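Local coordinates for protein putative N-acetylneuraminate lyase ([Ruminococcus] gnavus ATCC 29149, PDB 6RB7) that probably acts as an enzyme of the dihydrodipicolinate synthetase family, with a parallel eight-stranded alpha/beta barrel followed by further helices, in a four-chain assembly, at residues Y278-C281 with N286-A289; I291-K296 with E319-A324; E226-G231 with G242-M247; E249-L254 with Y271-I276; A47-E52 with S81-Y86. All coordinates share one frame; numbering follows the deposited sequence.

Contact 1. Residues Y278-C281 with N286-A289; sequences YKMC and NMYA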
# COMPACT_ATOMS: atom_id res chain seq x y z
N TYR A 278 10.68 -0.10 -21.78
CA TYR A 278 11.61 0.20 -20.68
C TYR A 278 12.59 1.29 -21.13
O TYR A 278 12.86 2.24 -20.33
CB TYR A 278 12.31 -1.05 -20.18
CG TYR A 278 11.37 -2.18 -19.79
CD1 TYR A 278 10.11 -1.94 -19.27
CD2 TYR A 278 11.73 -3.49 -20.02
CE1 TYR A 278 9.25 -2.98 -18.97
CE2 TYR A 278 10.90 -4.54 -19.68
CZ TYR A 278 9.66 -4.29 -19.16
OH TYR A 278 8.78 -5.30 -18.88
N LYS A 279 13.03 1.23 -22.38
CA LYS A 279 13.93 2.29 -22.90
C LYS A 279 13.20 3.64 -22.92
O LYS A 279 13.75 4.65 -22.46
CB LYS A 279 14.41 1.90 -24.30
CG LYS A 279 15.37 2.93 -24.94
CD LYS A 279 16.64 3.11 -24.20
CE LYS A 279 17.48 1.86 -24.11
NZ LYS A 279 18.84 2.22 -23.62
N MET A 280 11.96 3.69 -23.38
CA MET A 280 11.24 4.97 -23.44
C MET A 280 11.04 5.51 -22.03
O MET A 280 11.03 6.72 -21.86
CB MET A 280 9.90 4.81 -24.13
CG MET A 280 10.05 4.37 -25.57
SD MET A 280 8.55 4.52 -26.57
CE MET A 280 7.48 3.37 -25.69
N CYS A 281 10.85 4.65 -21.04
CA CYS A 281 10.56 5.10 -19.65
C CYS A 281 11.84 5.49 -18.92
O CYS A 281 11.74 6.04 -17.80
CB CYS A 281 9.84 3.99 -18.90
SG CYS A 281 8.13 3.79 -19.46
N ASN A 286 8.79 12.79 -19.83
CA ASN A 286 7.65 11.85 -19.73
C ASN A 286 7.67 10.87 -20.91
O ASN A 286 8.04 11.22 -22.04
CB ASN A 286 6.37 12.66 -19.68
CG ASN A 286 5.14 11.79 -19.58
OD1 ASN A 286 4.49 11.56 -20.62
ND2 ASN A 286 4.83 11.35 -18.37
N MET A 287 7.21 9.65 -20.66
CA MET A 287 7.15 8.61 -21.71
C MET A 287 6.38 9.11 -22.94
O MET A 287 6.77 8.79 -24.06
CB MET A 287 6.52 7.32 -21.22
CG MET A 287 6.73 6.16 -22.22
SD MET A 287 5.61 4.79 -21.85
CE MET A 287 4.06 5.58 -22.25
N TYR A 288 5.27 9.84 -22.78
CA TYR A 288 4.49 10.33 -23.94
C TYR A 288 5.32 11.37 -24.71
O TYR A 288 5.13 11.47 -25.91
CB TYR A 288 3.08 10.75 -23.54
CG TYR A 288 2.31 9.58 -23.00
CD1 TYR A 288 1.94 8.54 -23.83
CD2 TYR A 288 2.04 9.46 -21.65
CE1 TYR A 288 1.29 7.42 -23.35
CE2 TYR A 288 1.41 8.33 -21.15
CZ TYR A 288 1.07 7.29 -22.00
OH TYR A 288 0.41 6.17 -21.52
N ALA A 289 6.16 12.14 -24.01
CA ALA A 289 7.07 13.11 -24.70
C ALA A 289 8.05 12.31 -25.57
O ALA A 289 8.36 12.74 -26.71
CB ALA A 289 7.77 13.97 -23.71

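Contact 2. Residues I291-K296 with E319-A324; sequences IKAILK and EIVKEA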
# COMPACT_ATOMS: atom_id res chain seq x y z
N ILE A 291 7.49 9.30 -26.85
CA ILE A 291 6.74 8.73 -28.00
C ILE A 291 6.49 9.80 -29.07
O ILE A 291 6.67 9.52 -30.24
CB ILE A 291 5.42 8.07 -27.52
CG1 ILE A 291 5.74 6.80 -26.71
CG2 ILE A 291 4.54 7.75 -28.71
CD1 ILE A 291 4.52 6.20 -26.04
N LYS A 292 6.11 11.02 -28.68
CA LYS A 292 5.86 12.06 -29.71
C LYS A 292 7.15 12.34 -30.47
O LYS A 292 7.08 12.53 -31.68
CB LYS A 292 5.30 13.30 -29.04
CG LYS A 292 3.91 13.08 -28.47
CD LYS A 292 3.30 14.30 -27.80
CE LYS A 292 2.10 13.92 -26.94
NZ LYS A 292 1.41 15.13 -26.46
N ALA A 293 8.30 12.32 -29.80
CA ALA A 293 9.59 12.58 -30.47
C ALA A 293 9.94 11.41 -31.41
O ALA A 293 10.47 11.62 -32.52
CB ALA A 293 10.67 12.86 -29.47
N ILE A 294 9.66 10.18 -30.99
CA ILE A 294 9.85 8.98 -31.84
C ILE A 294 8.99 9.13 -33.09
O ILE A 294 9.47 8.78 -34.20
CB ILE A 294 9.53 7.68 -31.09
CG1 ILE A 294 10.61 7.44 -30.04
CG2 ILE A 294 9.39 6.52 -32.04
CD1 ILE A 294 10.28 6.34 -29.05
N LEU A 295 7.74 9.52 -32.96
CA LEU A 295 6.84 9.60 -34.14
C LEU A 295 7.31 10.72 -35.08
O LEU A 295 7.09 10.59 -36.29
CB LEU A 295 5.39 9.80 -33.69
CG LEU A 295 4.80 8.55 -33.04
CD1 LEU A 295 3.42 8.85 -32.52
CD2 LEU A 295 4.82 7.40 -34.02
N LYS A 296 7.95 11.75 -34.56
CA LYS A 296 8.58 12.75 -35.49
C LYS A 296 9.70 12.08 -36.28
O LYS A 296 9.74 12.24 -37.51
CB LYS A 296 9.06 13.97 -34.69
CG LYS A 296 9.80 15.00 -35.52
CD LYS A 296 10.10 16.25 -34.67
CE LYS A 296 10.46 17.48 -35.47
NZ LYS A 296 9.45 17.72 -36.52
N GLU A 319 19.28 11.06 -27.09
CA GLU A 319 19.98 9.78 -27.35
C GLU A 319 19.03 8.60 -27.08
O GLU A 319 19.01 7.61 -27.84
CB GLU A 319 21.18 9.64 -26.41
CG GLU A 319 22.13 8.52 -26.75
CD GLU A 319 23.59 8.77 -26.35
OE1 GLU A 319 23.86 9.13 -25.17
OE2 GLU A 319 24.46 8.61 -27.23
N ILE A 320 18.24 8.71 -26.02
CA ILE A 320 17.26 7.66 -25.64
C ILE A 320 16.15 7.60 -26.70
O ILE A 320 15.75 6.50 -27.13
CB ILE A 320 16.72 7.93 -24.23
CG1 ILE A 320 17.83 7.76 -23.19
CG2 ILE A 320 15.52 7.04 -23.92
CD1 ILE A 320 17.48 8.28 -21.79
N VAL A 321 15.64 8.76 -27.11
CA VAL A 321 14.59 8.85 -28.16
C VAL A 321 15.10 8.17 -29.43
O VAL A 321 14.43 7.34 -30.02
CB VAL A 321 14.21 10.31 -28.44
CG1 VAL A 321 13.38 10.40 -29.69
CG2 VAL A 321 13.52 10.96 -27.24
N LYS A 322 16.31 8.50 -29.87
CA LYS A 322 16.83 7.93 -31.13
C LYS A 322 17.06 6.43 -31.00
O LYS A 322 16.79 5.70 -31.99
CB LYS A 322 18.13 8.64 -31.49
CG LYS A 322 17.90 10.06 -31.96
CD LYS A 322 19.24 10.76 -32.21
CE LYS A 322 20.01 10.14 -33.37
NZ LYS A 322 21.48 10.14 -33.17
N GLU A 323 17.56 5.98 -29.85
CA GLU A 323 17.77 4.53 -29.62
C GLU A 323 16.42 3.81 -29.66
O GLU A 323 16.31 2.77 -30.37
CB GLU A 323 18.48 4.31 -28.30
CG GLU A 323 18.85 2.87 -28.10
CD GLU A 323 19.72 2.63 -26.86
OE1 GLU A 323 19.82 3.56 -26.00
OE2 GLU A 323 20.25 1.49 -26.73
N ALA A 324 15.42 4.31 -28.97
CA ALA A 324 14.09 3.65 -28.96
C ALA A 324 13.48 3.65 -30.35
O ALA A 324 12.90 2.63 -30.76
CB ALA A 324 13.17 4.31 -27.96

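Contact 3. Residues E226-G231 with G242-M247; sequences EQFMSG and GTYGAM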
# COMPACT_ATOMS: atom_id res chain seq x y z
N GLU A 226 2.75 -4.21 -21.27
CA GLU A 226 3.85 -5.14 -20.95
C GLU A 226 3.33 -6.55 -20.70
O GLU A 226 4.12 -7.49 -20.69
CB GLU A 226 4.56 -4.65 -19.68
CG GLU A 226 5.21 -3.27 -19.81
CD GLU A 226 4.31 -2.07 -19.47
OE1 GLU A 226 3.04 -2.18 -19.41
OE2 GLU A 226 4.88 -0.97 -19.19
N GLN A 227 2.05 -6.70 -20.50
CA GLN A 227 1.40 -8.02 -20.21
C GLN A 227 0.40 -8.40 -21.33
O GLN A 227 -0.40 -9.32 -21.12
CB GLN A 227 0.71 -7.93 -18.85
CG GLN A 227 1.65 -7.58 -17.72
CD GLN A 227 1.04 -7.62 -16.33
OE1 GLN A 227 1.80 -7.81 -15.37
NE2 GLN A 227 -0.30 -7.45 -16.18
N PHE A 228 0.45 -7.74 -22.48
CA PHE A 228 -0.51 -7.91 -23.59
C PHE A 228 -0.83 -9.40 -23.82
O PHE A 228 -2.03 -9.78 -23.74
CB PHE A 228 0.05 -7.23 -24.84
CG PHE A 228 -0.83 -7.20 -26.04
CD1 PHE A 228 -1.08 -8.34 -26.78
CD2 PHE A 228 -1.41 -6.01 -26.47
CE1 PHE A 228 -1.87 -8.30 -27.93
CE2 PHE A 228 -2.15 -5.96 -27.63
CZ PHE A 228 -2.42 -7.10 -28.34
N MET A 229 0.18 -10.23 -24.05
CA MET A 229 -0.09 -11.61 -24.46
C MET A 229 -0.74 -12.40 -23.32
O MET A 229 -1.60 -13.28 -23.59
CB MET A 229 1.16 -12.32 -24.97
CG MET A 229 2.20 -12.55 -23.96
SD MET A 229 3.69 -13.27 -24.76
CE MET A 229 3.09 -14.86 -25.29
N SER A 230 -0.37 -12.08 -22.08
CA SER A 230 -0.86 -12.79 -20.88
C SER A 230 -2.31 -12.41 -20.62
O SER A 230 -3.09 -13.30 -20.21
CB SER A 230 0.02 -12.45 -19.71
OG SER A 230 1.30 -13.05 -19.84
N GLY A 231 -2.67 -11.14 -20.73
CA GLY A 231 -4.07 -10.72 -20.54
C GLY A 231 -4.95 -11.26 -21.64
O GLY A 231 -6.09 -11.66 -21.35
N GLY A 242 -1.31 2.61 -24.16
CA GLY A 242 -0.62 3.89 -24.34
C GLY A 242 0.61 3.81 -25.20
O GLY A 242 1.02 4.85 -25.71
N THR A 243 1.24 2.63 -25.36
CA THR A 243 2.51 2.56 -26.13
C THR A 243 2.22 2.08 -27.55
O THR A 243 3.13 2.10 -28.37
CB THR A 243 3.56 1.67 -25.49
OG1 THR A 243 3.13 0.30 -25.54
CG2 THR A 243 3.89 2.08 -24.09
N TYR A 244 0.98 1.69 -27.86
CA TYR A 244 0.71 1.05 -29.16
C TYR A 244 1.03 2.03 -30.29
O TYR A 244 1.50 1.61 -31.38
CB TYR A 244 -0.74 0.60 -29.31
CG TYR A 244 -1.26 -0.43 -28.36
CD1 TYR A 244 -0.48 -1.07 -27.41
CD2 TYR A 244 -2.59 -0.78 -28.47
CE1 TYR A 244 -1.06 -2.00 -26.54
CE2 TYR A 244 -3.16 -1.72 -27.64
CZ TYR A 244 -2.39 -2.30 -26.65
OH TYR A 244 -2.98 -3.18 -25.75
N GLY A 245 0.74 3.31 -30.11
CA GLY A 245 0.93 4.31 -31.18
C GLY A 245 2.38 4.48 -31.58
O GLY A 245 2.62 4.93 -32.69
N ALA A 246 3.33 4.11 -30.73
CA ALA A 246 4.77 4.15 -31.08
C ALA A 246 5.12 3.05 -32.09
O ALA A 246 6.16 3.14 -32.73
CB ALA A 246 5.61 3.98 -29.84
N MET A 247 4.37 1.95 -32.11
CA MET A 247 4.79 0.71 -32.81
C MET A 247 3.59 -0.17 -33.11
O MET A 247 3.53 -1.34 -32.73
CB MET A 247 5.85 -0.03 -31.99
CG MET A 247 5.42 -0.32 -30.60
SD MET A 247 6.90 -0.53 -29.57
CE MET A 247 6.26 -0.73 -27.90

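Contact 4. Residues E249-L254 with Y271-I276; sequences ELYLKL and YACNEI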
# COMPACT_ATOMS: atom_id res chain seq x y z
N GLU A 249 2.31 -1.72 -35.62
CA GLU A 249 2.52 -2.96 -36.41
C GLU A 249 2.98 -4.08 -35.50
O GLU A 249 2.61 -5.25 -35.78
CB GLU A 249 3.56 -2.80 -37.51
CG GLU A 249 3.23 -1.73 -38.52
CD GLU A 249 3.84 -0.37 -38.22
OE1 GLU A 249 3.84 0.10 -37.01
OE2 GLU A 249 4.35 0.23 -39.20
N LEU A 250 3.77 -3.79 -34.46
CA LEU A 250 4.29 -4.87 -33.58
C LEU A 250 3.14 -5.45 -32.77
O LEU A 250 3.04 -6.67 -32.64
CB LEU A 250 5.40 -4.35 -32.67
CG LEU A 250 6.67 -3.88 -33.36
CD1 LEU A 250 7.69 -3.42 -32.35
CD2 LEU A 250 7.24 -5.02 -34.23
N TYR A 251 2.26 -4.60 -32.23
CA TYR A 251 1.10 -5.14 -31.47
C TYR A 251 0.14 -5.87 -32.41
O TYR A 251 -0.47 -6.85 -31.96
CB TYR A 251 0.45 -4.03 -30.67
CG TYR A 251 1.28 -3.55 -29.50
CD1 TYR A 251 1.38 -4.32 -28.35
CD2 TYR A 251 2.03 -2.37 -29.57
CE1 TYR A 251 2.12 -3.91 -27.27
CE2 TYR A 251 2.80 -1.95 -28.48
CZ TYR A 251 2.84 -2.73 -27.34
OH TYR A 251 3.54 -2.28 -26.24
N LEU A 252 -0.07 -5.39 -33.65
CA LEU A 252 -0.93 -6.15 -34.60
C LEU A 252 -0.33 -7.53 -34.85
O LEU A 252 -1.09 -8.51 -34.86
CB LEU A 252 -1.09 -5.33 -35.88
CG LEU A 252 -2.02 -4.12 -35.75
CD1 LEU A 252 -1.84 -3.17 -36.93
CD2 LEU A 252 -3.47 -4.57 -35.58
N LYS A 253 0.97 -7.60 -35.03
CA LYS A 253 1.63 -8.90 -35.30
C LYS A 253 1.59 -9.78 -34.06
O LYS A 253 1.35 -10.98 -34.19
CB LYS A 253 3.05 -8.68 -35.80
CG LYS A 253 3.69 -9.97 -36.30
CD LYS A 253 3.07 -10.44 -37.59
CE LYS A 253 3.75 -11.69 -38.10
NZ LYS A 253 3.22 -12.08 -39.44
N LEU A 254 1.75 -9.20 -32.88
CA LEU A 254 1.62 -9.95 -31.60
C LEU A 254 0.23 -10.56 -31.55
O LEU A 254 0.11 -11.75 -31.24
CB LEU A 254 1.87 -8.98 -30.46
CG LEU A 254 1.76 -9.52 -29.05
CD1 LEU A 254 2.51 -10.80 -28.83
CD2 LEU A 254 2.24 -8.48 -28.07
N TYR A 271 8.57 -9.50 -25.88
CA TYR A 271 9.85 -9.14 -25.22
C TYR A 271 10.47 -7.92 -25.91
O TYR A 271 11.02 -7.06 -25.24
CB TYR A 271 10.80 -10.33 -25.16
CG TYR A 271 10.56 -11.27 -24.01
CD1 TYR A 271 9.29 -11.75 -23.71
CD2 TYR A 271 11.61 -11.74 -23.25
CE1 TYR A 271 9.07 -12.63 -22.67
CE2 TYR A 271 11.41 -12.62 -22.19
CZ TYR A 271 10.14 -13.06 -21.90
OH TYR A 271 9.97 -13.95 -20.87
N ALA A 272 10.38 -7.85 -27.23
CA ALA A 272 10.91 -6.69 -27.98
C ALA A 272 10.12 -5.43 -27.63
O ALA A 272 10.76 -4.39 -27.41
CB ALA A 272 10.86 -6.96 -29.45
N CYS A 273 8.79 -5.53 -27.59
CA CYS A 273 7.94 -4.39 -27.20
C CYS A 273 8.34 -3.94 -25.80
O CYS A 273 8.47 -2.73 -25.56
CB CYS A 273 6.45 -4.71 -27.24
SG CYS A 273 5.87 -4.92 -28.94
N ASN A 274 8.46 -4.87 -24.86
CA ASN A 274 8.72 -4.50 -23.46
C ASN A 274 10.08 -3.81 -23.37
O ASN A 274 10.17 -2.77 -22.63
CB ASN A 274 8.59 -5.69 -22.51
CG ASN A 274 7.16 -6.15 -22.37
OD1 ASN A 274 6.28 -5.70 -23.12
ND2 ASN A 274 6.88 -7.02 -21.40
N GLU A 275 11.10 -4.31 -24.07
CA GLU A 275 12.44 -3.67 -24.06
C GLU A 275 12.32 -2.21 -24.53
O GLU A 275 12.98 -1.32 -23.95
CB GLU A 275 13.36 -4.50 -24.94
CG GLU A 275 14.80 -4.07 -24.95
CD GLU A 275 15.68 -4.88 -25.90
OE1 GLU A 275 15.24 -5.22 -27.07
OE2 GLU A 275 16.82 -5.19 -25.49
N ILE A 276 11.53 -1.99 -25.57
CA ILE A 276 11.30 -0.62 -26.09
C ILE A 276 10.61 0.21 -25.02
O ILE A 276 10.99 1.36 -24.79
CB ILE A 276 10.52 -0.67 -27.43
CG1 ILE A 276 11.40 -1.27 -28.52
CG2 ILE A 276 9.96 0.68 -27.82
CD1 ILE A 276 10.67 -1.86 -29.66

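Contact 5. Residues A47-E52 with S81-Y86; sequences ACYDKE and SGECIY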
# COMPACT_ATOMS: atom_id res chain seq x y z
N ALA A 47 -2.44 13.21 -27.16
CA ALA A 47 -2.70 14.67 -27.24
C ALA A 47 -1.85 15.27 -28.34
O ALA A 47 -0.63 15.12 -28.31
CB ALA A 47 -2.48 15.35 -25.92
N CYS A 48 -2.48 15.97 -29.28
CA CYS A 48 -1.78 16.61 -30.42
C CYS A 48 -1.89 18.12 -30.25
O CYS A 48 -3.03 18.68 -30.35
CB CYS A 48 -2.43 16.19 -31.72
SG CYS A 48 -2.34 14.41 -32.04
N TYR A 49 -0.75 18.77 -30.01
CA TYR A 49 -0.71 20.21 -29.74
C TYR A 49 0.04 20.95 -30.84
O TYR A 49 0.86 20.38 -31.54
CB TYR A 49 -0.04 20.52 -28.41
CG TYR A 49 -0.62 19.80 -27.21
CD1 TYR A 49 -1.86 20.12 -26.70
CD2 TYR A 49 0.16 18.88 -26.53
CE1 TYR A 49 -2.36 19.50 -25.56
CE2 TYR A 49 -0.33 18.25 -25.39
CZ TYR A 49 -1.57 18.59 -24.89
OH TYR A 49 -2.09 17.95 -23.79
N ASP A 50 -0.33 22.22 -30.96
CA ASP A 50 0.42 23.16 -31.82
C ASP A 50 1.62 23.69 -31.03
O ASP A 50 1.86 23.29 -29.89
CB ASP A 50 -0.53 24.24 -32.36
CG ASP A 50 -1.07 25.23 -31.34
OD1 ASP A 50 -0.50 25.32 -30.19
OD2 ASP A 50 -2.13 25.86 -31.65
N LYS A 51 2.38 24.63 -31.62
CA LYS A 51 3.62 25.12 -30.98
C LYS A 51 3.30 25.99 -29.75
O LYS A 51 4.20 26.10 -28.93
CB LYS A 51 4.46 25.92 -31.99
CG LYS A 51 5.07 25.02 -33.06
CD LYS A 51 6.08 24.01 -32.52
CE LYS A 51 6.16 22.72 -33.32
NZ LYS A 51 7.53 22.16 -33.25
N GLU A 52 2.08 26.53 -29.65
CA GLU A 52 1.65 27.36 -28.49
C GLU A 52 1.07 26.45 -27.39
O GLU A 52 0.68 26.99 -26.37
CB GLU A 52 0.62 28.39 -28.93
CG GLU A 52 1.22 29.49 -29.80
CD GLU A 52 0.25 30.25 -30.71
OE1 GLU A 52 -0.98 30.04 -30.61
OE2 GLU A 52 0.74 31.03 -31.53
N SER A 81 -3.63 8.57 -21.36
CA SER A 81 -2.51 8.56 -22.33
C SER A 81 -2.68 9.71 -23.31
O SER A 81 -1.70 10.09 -23.93
CB SER A 81 -2.42 7.20 -23.03
OG SER A 81 -2.13 6.16 -22.10
N GLY A 82 -3.92 10.18 -23.51
CA GLY A 82 -4.23 11.39 -24.28
C GLY A 82 -4.23 12.65 -23.45
O GLY A 82 -4.75 13.68 -23.89
N GLU A 83 -3.68 12.60 -22.24
CA GLU A 83 -3.50 13.77 -21.36
C GLU A 83 -4.83 14.36 -20.92
O GLU A 83 -4.90 15.55 -20.65
CB GLU A 83 -2.56 14.79 -22.00
CG GLU A 83 -1.20 14.19 -22.30
CD GLU A 83 -0.24 15.09 -23.07
OE1 GLU A 83 -0.19 16.29 -22.76
OE2 GLU A 83 0.51 14.56 -23.92
N CYS A 84 -5.86 13.54 -20.78
CA CYS A 84 -7.22 14.06 -20.49
C CYS A 84 -7.24 14.79 -19.15
O CYS A 84 -7.99 15.78 -19.03
CB CYS A 84 -8.31 13.01 -20.52
SG CYS A 84 -8.20 11.72 -19.26
N ILE A 85 -6.46 14.33 -18.18
CA ILE A 85 -6.38 14.94 -16.83
C ILE A 85 -6.08 16.43 -17.01
O ILE A 85 -6.50 17.24 -16.21
CB ILE A 85 -5.28 14.21 -16.02
CG1 ILE A 85 -5.68 12.74 -15.82
CG2 ILE A 85 -4.98 14.90 -14.68
CD1 ILE A 85 -6.90 12.58 -14.98
N TYR A 86 -5.31 16.78 -18.04
CA TYR A 86 -4.72 18.12 -18.23
C TYR A 86 -5.49 18.96 -19.25
O TYR A 86 -5.04 20.06 -19.60
CB TYR A 86 -3.25 17.99 -18.63
CG TYR A 86 -2.47 17.10 -17.71
CD1 TYR A 86 -2.39 17.38 -16.35
CD2 TYR A 86 -1.92 15.91 -18.15
CE1 TYR A 86 -1.74 16.55 -15.47
CE2 TYR A 86 -1.21 15.10 -17.29
CZ TYR A 86 -1.14 15.39 -15.94
OH TYR A 86 -0.51 14.53 -15.07
O HOH W 1 -0.47 12.26 -25.20

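Contact 1. Residues Y278-C281 with N286-A289
M287 lays its side chain against the last turn of helix 263-281, where M280 and C281 receive it. The methylene CG of M287 does most of the touching: it is 3.9 Å from M280 CB and just as far from C281 SG. Beyond it the thioether sulfur SD of M287 stands 3.6 Å from C281 SG, sulfur beside sulfur. CG of M287 gets there by lying anti to its own backbone N (chi1 -168°), which carries the chain across the bend between the two helices; C281 and M287 have their CA atoms only 5.3 Å apart. The chain then bends at chi3, and CE of M287 settles 3.4 Å above one face of the Y288 ring, displaced toward its rim.

The closely packed side is that of M280, which is buried and also packs on V290, I291 and I294 of helix 287-299 and on A324 of helix 317-335. The solvent side is that of C281, an exposed residue, and the sulfur pair lies here; M287 is partly exposed and has Tris and glycerol molecules close by. At the start of the second helix N286 takes the N-cap position: its OD1 accepts from Y288 N at 2.9 Å, the donor sitting well above the carbonyl plane (50° out of it).

No hydrogen bond crosses between the two segments. What joins them is dispersion among sulfur and methylene groups, so the corner between helices 263-281 and 287-299 rests on polarisable, flexible side chains, while the side-chain hydrogen bond within the second segment is the cap at N286.

Contact 2. Residues I291-K296 with E319-A324
I294 and V321 owe their meeting to two different first torsions. In I294 CG1 sits beside the backbone N, anti to the carbonyl carbon (chi1 -70°), and an extended second torsion then sends CD1 forward to A324 CB, 3.7 Å away. In V321 it is CG1 that lies anti to the backbone N (chi1 168°), and this branch is presented to A293, whose CB is 3.7 Å from it. CG2 of V321 also leans on the A293 methyl, at 4.1 Å, so the small residue receives both branches of the valine.

The two longer side chains, I294 and V321, run past each other in opposite directions rather than end on. CG1 of I294 comes within 4.1 Å of CG1 of V321 and within 3.8 Å of the V321 carbonyl O, putting the isoleucine right against the backbone of the opposing helix. The CA atoms of this pair are 6.0 Å apart. Alanines on both sides, A293 and A324, lie in the crossing, where the segment axes are 9.2 Å apart and the signed angle is -59°. The side-chain contacts are apolar, and of the four residues all but the partly exposed A293 are buried.

Around this crossing, I294 and A324 both reach M280 of helix 263-281, and E323 forms a salt bridge with K279 of that same helix. On another side of helix 287-299, K292 turns to the barrel loops that follow strands 41-43 and 74-77. Helix 287-299 thus lies between those barrel loops and helix 317-335.

Contact 3. Residues E226-G231 with G242-M247
F228 and Y244 make the contact between these segments, the phenol of one coming to the ring edge of the other. Along the first segment, E226 starts in a turn. Its carbonyl O accepts a hydrogen bond from N274 ND2, and its carboxylate curls back toward the second segment without touching it. Q227 follows at the N-cap position, its backbone O taking up G231 N at 2.9 Å in the first helical turn. Its amide side chain is held outside the pair, NE2 by M202 O and OE1 by the backbone N of Q205 of the second subunit.

F228 begins the helix and points its side chain toward the second segment. CG lies anti to the backbone N (chi1 -175°), directing the ring at Y244, whose OH reaches the edge close to the ring plane, 3.3 Å from F228 CD2 and 3.5 Å from F228 CE2. Behind the hydroxyl, CZ of Y244 is 3.8 Å from F228 CE2. The centroids of the F228 and Y244 rings are 5.8 Å apart and their planes stand at 66°, an oblique meeting.

Topologically the pair spans a beta-alpha-beta crossover: helix 228-234 links strands 219-222 and 238-241, and Y244 sits just past the second strand. Both rings are buried, and both pack on V41 and A239. The phenol oxygen facing aromatic C-H groups is consistent with a weak electrostatic attraction added to the dispersion between the rings, with no hydrogen bond joining the two segments.

Contact 4. Residues E249-L254 with Y271-I276
C273 places its sulfur over the face of the Y251 ring, a cysteine sulfur-aromatic contact between two packed helices. SG lies 4.2 Å from the centroid of the Y251 ring and only 16° off the ring normal, displaced a little toward the rim. The side chain gets there with SG beside its own backbone N (chi1 -70°). From another direction L250 closes on the same atom, its CB 3.8 Å from C273 SG, so the sulfur is gripped between an aliphatic stem and a ring. CB of C273 reaches the far end of the phenol, 3.9 Å from Y251 OH.

A lighter contact extends the seam: the CD1 methyls of L250 and I276 meet at 4.3 Å. The two segments run roughly antiparallel, with a signed crossing angle of -150° and axes 10.7 Å apart, a wide spacing that these side chains fill. Helix 317-335 packs alongside, touching L250 through A331 and I276 through M327.

All four touching residues are buried, and no hydrogen bond passes between the segments. The polar end of Y251 is served by T243 OG1, a bond that should limit movement of the ring under the sulfur. Cohesion here comes from dispersion and from the polarisable sulfur above the aromatic face, uniting helices 248-259 and 263-281 around C273.

Contact 5. Residues A47-E52 with S81-Y86
A47 and G82 bring the two irregular backbones within 4.7 Å at CA, and at E83 the chain turns through a positive phi of 65°. That turn points the E83 side chain at A47 and Y49. The A47 methyl fits into the bend, its CB 3.5 Å from G82 O and 3.6 Å from E83 CD.

The Y49 hydroxyl donates a hydrogen bond to the carboxylate, with OH 2.7 Å from E83 OE1. OE1 lies in the plane of the Y49 ring, at its edge, yet the hydroxyl meets that oxygen from above the carboxylate plane, 60° out of it; the ring and carboxylate planes are 58° apart. A bridging water draws the loops together from the other oxygen: it donates to E83 OE2 and to S81 O, each at 2.8 Å, and accepts from A47 N at 2.9 Å.

K292 of helix 287-299 adds a salt bridge to E83 OE2 and a hydrogen bond to A47 O, and R307 N binds E83 OE1. Beyond the carboxylate, Y86 O and I85 O accept from N117 and N116 of the third subunit.

Each carboxylate oxygen of E83 therefore has at least two partners, which should fix its rotation. One buried acidic group, with phenol, water, lysine and a backbone N-H about it, ties together the loops after strands 41-43 and 74-77.

From the N terminus, contact 5 comes first, closing a loop around helix 57-70 and strand 74-77. Contact 3 then spans helix 228-234 and strand 238-241, contact 4 the turn between helices 248-259 and 263-281, whose contacting segments run roughly antiparallel, contact 1 the corner after helix 263-281, and contact 2 the long connection to helix 317-335. All five lie in series: none nests within or crosses another. In space they are bound more closely. Contacts 3 and 4 share the probable T243-Y251 bond, contacts 1 and 2 share helix 287-299, and K292 links contact 2 to contact 5. Y288 of contact 1 probably bonds S81 of contact 5, a second link between the C-terminal helices and the barrel.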